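Local coordinates for Tox3 (Phaeosphaeria nodorum, PDB 6WES), which acts as a secreted necrotrophic effector of a fungal wheat pathogen, probably recognised through the host susceptibility gene Snn3, this chain being its C-terminal, probably mature, part, at residues L98-F106 with L117-P125. Numbering follows the deposited sequence.
Sequences LRQPFTLGF and LTPPNPQRP
The carboxamide of Gln-100 reaches across to the backbone of Gln-123, where NE2 donates to Gln-123 O at 2.9 Å with an N-H...O angle of 159°. The same nitrogen also donates to Pro-101 O (3.0 Å), and both acceptors lie close to the amide plane, which fixes the rotation of the group. A bend at chi2 (63°) turns the amide back to these carbonyls and lays OE1 against the Pro-125 ring, 3.2 Å from CB. Here the packing is tight and buried: Leu-98 CD1 meets Pro-125 CB at 3.8 Å, and residues of strand 2-16 close over this end, with Thr-11 against Gln-100 and Ser-13 against Pro-125. Beyond Pro-125 the chain enters strand 126-133, which pairs directly with strand 92-105 in the antiparallel sheet of the effector's beta barrel. Segment 117-125, by contrast, follows the barrel strand antiparallel but without regular strand pairing, and its prolines, Pro-119, Pro-120 and Pro-122, have no backbone N-H to give. Around them the two segments draw apart, with a water at each end of this run: one links Pro-101 O to Gln-123 N, while another accepts from Gly-105 N and lies within reach of Thr-118 O. On the more open side, the extended side chain of Gln-123 brings OE1 to the Thr-103 hydroxyl, which donates from above the carbonyl plane at 2.6 Å; Thr-74 on the adjoining strand also bonds this hydroxyl. Contact tightens again at the far end, where Thr-118 N donates to Gly-105 O (3.0 Å) beside the single bridge between Phe-106 and Leu-117. Leu-117 CD2 approaches the Phe-106 ring obliquely, 3.5 Å from CE1, and also touches CD1 of Leu-104, a buried residue that packs on Val-47 and Trp-49 of strand 45-53.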
loop_
_atom_site.group_PDB
_atom_site.type_symbol
_atom_site.label_atom_id
_atom_site.label_comp_id
_atom_site.label_asym_id
_atom_site.label_seq_id
_atom_site.Cartn_x
_atom_site.Cartn_y
_atom_site.Cartn_z
ATOM N N LEU A 98 -1.699 9.007 -2.494
ATOM C CA LEU A 98 -2.040 8.225 -1.313
ATOM C C LEU A 98 -0.877 7.294 -1.012
ATOM O O LEU A 98 -0.356 6.624 -1.918
ATOM C CB LEU A 98 -3.291 7.405 -1.603
ATOM C CG LEU A 98 -3.738 6.422 -0.524
ATOM C CD1 LEU A 98 -4.007 7.159 0.809
ATOM C CD2 LEU A 98 -4.977 5.725 -1.015
ATOM N N ARG A 99 -0.420 7.318 0.229
ATOM C CA ARG A 99 0.714 6.510 0.671
ATOM C C ARG A 99 0.186 5.533 1.718
ATOM O O ARG A 99 -0.154 5.928 2.844
ATOM C CB ARG A 99 1.808 7.412 1.228
ATOM C CG ARG A 99 2.288 8.434 0.206
ATOM C CD ARG A 99 3.358 9.365 0.746
ATOM N NE ARG A 99 3.590 10.446 -0.202
ATOM C CZ ARG A 99 4.134 11.621 0.114
ATOM N NH1 ARG A 99 4.544 11.850 1.365
ATOM N NH2 ARG A 99 4.290 12.538 -0.820
ATOM N N GLN A 100 0.089 4.267 1.351
ATOM C CA GLN A 100 -0.603 3.262 2.159
ATOM C C GLN A 100 0.366 2.174 2.609
ATOM O O GLN A 100 0.820 1.367 1.773
ATOM C CB GLN A 100 -1.736 2.675 1.322
ATOM C CG GLN A 100 -2.496 1.509 1.965
ATOM C CD GLN A 100 -3.192 1.924 3.237
ATOM O OE1 GLN A 100 -4.200 2.633 3.195
ATOM N NE2 GLN A 100 -2.662 1.495 4.386
ATOM N N PRO A 101 0.731 2.102 3.886
ATOM C CA PRO A 101 1.621 1.029 4.351
ATOM C C PRO A 101 0.899 -0.302 4.450
ATOM O O PRO A 101 -0.313 -0.364 4.688
ATOM C CB PRO A 101 2.051 1.485 5.752
ATOM C CG PRO A 101 1.620 2.908 5.884
ATOM C CD PRO A 101 0.460 3.105 4.932
ATOM N N PHE A 102 1.675 -1.378 4.268
ATOM C CA PHE A 102 1.239 -2.744 4.556
ATOM C C PHE A 102 2.380 -3.477 5.241
ATOM O O PHE A 102 3.549 -3.239 4.935
ATOM C CB PHE A 102 0.894 -3.534 3.280
ATOM C CG PHE A 102 -0.319 -3.022 2.546
ATOM C CD1 PHE A 102 -1.582 -3.441 2.932
ATOM C CD2 PHE A 102 -0.193 -2.129 1.477
ATOM C CE1 PHE A 102 -2.712 -2.979 2.284
ATOM C CE2 PHE A 102 -1.328 -1.652 0.798
ATOM C CZ PHE A 102 -2.579 -2.088 1.209
ATOM N N THR A 103 2.041 -4.360 6.176
ATOM C CA THR A 103 3.036 -5.127 6.907
ATOM C C THR A 103 2.663 -6.595 6.836
ATOM O O THR A 103 1.500 -6.952 7.034
ATOM C CB THR A 103 3.148 -4.682 8.366
ATOM O OG1 THR A 103 3.598 -3.322 8.399
ATOM C CG2 THR A 103 4.106 -5.570 9.176
ATOM N N LEU A 104 3.652 -7.420 6.550
ATOM C CA LEU A 104 3.538 -8.868 6.546
ATOM C C LEU A 104 4.230 -9.361 7.810
ATOM O O LEU A 104 5.424 -9.091 8.000
ATOM C CB LEU A 104 4.259 -9.371 5.294
ATOM C CG LEU A 104 4.307 -10.831 4.922
ATOM C CD1 LEU A 104 2.929 -11.373 4.654
ATOM C CD2 LEU A 104 5.197 -10.966 3.698
ATOM N N GLY A 105 3.502 -10.078 8.663
ATOM C CA GLY A 105 4.036 -10.600 9.914
ATOM C C GLY A 105 4.222 -12.105 9.833
ATOM O O GLY A 105 3.365 -12.809 9.294
ATOM N N PHE A 106 5.318 -12.595 10.413
ATOM C CA PHE A 106 5.633 -14.019 10.442
ATOM C C PHE A 106 5.682 -14.546 11.872
ATOM O O PHE A 106 5.989 -13.816 12.826
ATOM C CB PHE A 106 7.009 -14.286 9.820
ATOM C CG PHE A 106 7.096 -13.889 8.373
ATOM C CD1 PHE A 106 6.648 -14.753 7.384
ATOM C CD2 PHE A 106 7.595 -12.653 8.000
ATOM C CE1 PHE A 106 6.691 -14.406 6.058
ATOM C CE2 PHE A 106 7.672 -12.307 6.639
ATOM C CZ PHE A 106 7.200 -13.178 5.675
ATOM N N LEU A 117 1.984 -17.020 8.920
ATOM C CA LEU A 117 1.765 -15.585 9.063
ATOM C C LEU A 117 0.931 -15.272 10.294
ATOM O O LEU A 117 0.241 -16.130 10.843
ATOM C CB LEU A 117 1.084 -15.002 7.820
ATOM C CG LEU A 117 1.776 -15.375 6.505
ATOM C CD1 LEU A 117 0.957 -14.782 5.359
ATOM C CD2 LEU A 117 3.219 -14.898 6.448
ATOM N N THR A 118 1.040 -14.014 10.738
ATOM C CA THR A 118 0.210 -13.529 11.809
ATOM C C THR A 118 -0.832 -12.584 11.235
ATOM O O THR A 118 -0.622 -12.001 10.171
ATOM C CB THR A 118 1.081 -12.812 12.848
ATOM O OG1 THR A 118 1.846 -11.786 12.224
ATOM C CG2 THR A 118 2.039 -13.823 13.478
ATOM N N PRO A 119 -1.972 -12.420 11.890
ATOM C CA PRO A 119 -3.068 -11.654 11.269
ATOM C C PRO A 119 -2.685 -10.200 11.066
ATOM O O PRO A 119 -2.098 -9.562 11.954
ATOM C CB PRO A 119 -4.212 -11.789 12.286
ATOM C CG PRO A 119 -3.911 -13.064 13.002
ATOM C CD PRO A 119 -2.415 -13.125 13.104
ATOM N N PRO A 120 -3.004 -9.642 9.917
ATOM C CA PRO A 120 -2.652 -8.250 9.656
ATOM C C PRO A 120 -3.648 -7.293 10.286
ATOM O O PRO A 120 -4.796 -7.633 10.572
ATOM C CB PRO A 120 -2.767 -8.166 8.136
ATOM C CG PRO A 120 -3.876 -9.097 7.824
ATOM C CD PRO A 120 -3.706 -10.254 8.775
ATOM N N ASN A 121 -3.179 -6.063 10.470
ATOM C CA ASN A 121 -4.026 -4.973 10.896
ATOM C C ASN A 121 -3.936 -3.847 9.876
ATOM O O ASN A 121 -2.859 -3.600 9.337
ATOM C CB ASN A 121 -3.571 -4.439 12.255
ATOM C CG ASN A 121 -3.632 -5.504 13.339
ATOM O OD1 ASN A 121 -4.716 -5.965 13.709
ATOM N ND2 ASN A 121 -2.465 -5.928 13.821
ATOM N N PRO A 122 -5.034 -3.154 9.596
ATOM C CA PRO A 122 -4.955 -1.986 8.708
ATOM C C PRO A 122 -3.996 -0.970 9.292
ATOM O O PRO A 122 -3.956 -0.749 10.508
ATOM C CB PRO A 122 -6.390 -1.450 8.699
ATOM C CG PRO A 122 -7.236 -2.631 9.159
ATOM C CD PRO A 122 -6.387 -3.386 10.121
ATOM N N GLN A 123 -3.190 -0.379 8.421
ATOM C CA GLN A 123 -2.256 0.651 8.836
ATOM C C GLN A 123 -2.709 1.993 8.293
ATOM O O GLN A 123 -3.263 2.083 7.189
ATOM C CB GLN A 123 -0.849 0.333 8.364
ATOM C CG GLN A 123 -0.194 -0.741 9.241
ATOM C CD GLN A 123 1.257 -0.901 8.894
ATOM O OE1 GLN A 123 1.604 -1.753 8.081
ATOM N NE2 GLN A 123 2.115 -0.067 9.475
ATOM N N ARG A 124 -2.476 3.028 9.080
ATOM C CA ARG A 124 -2.929 4.371 8.728
ATOM C C ARG A 124 -2.182 4.899 7.512
ATOM O O ARG A 124 -0.941 4.965 7.526
ATOM C CB ARG A 124 -2.676 5.304 9.913
ATOM C CG ARG A 124 -3.200 6.737 9.730
ATOM C CD ARG A 124 -2.913 7.601 10.988
ATOM N NE ARG A 124 -3.353 8.991 10.822
ATOM C CZ ARG A 124 -3.627 9.817 11.831
ATOM N NH1 ARG A 124 -3.505 9.407 13.088
ATOM N NH2 ARG A 124 -4.033 11.055 11.582
ATOM N N PRO A 125 -2.874 5.285 6.447
ATOM C CA PRO A 125 -2.226 5.896 5.286
ATOM C C PRO A 125 -2.190 7.412 5.446
ATOM O O PRO A 125 -2.748 7.969 6.391
ATOM C CB PRO A 125 -3.181 5.520 4.155
ATOM C CG PRO A 125 -4.558 5.568 4.821
ATOM C CD PRO A 125 -4.328 5.071 6.245
HETATM O O HOH W 1 -2.739 -1.611 5.697
HETATM O O HOH W 2 0.592 -9.874 8.134
#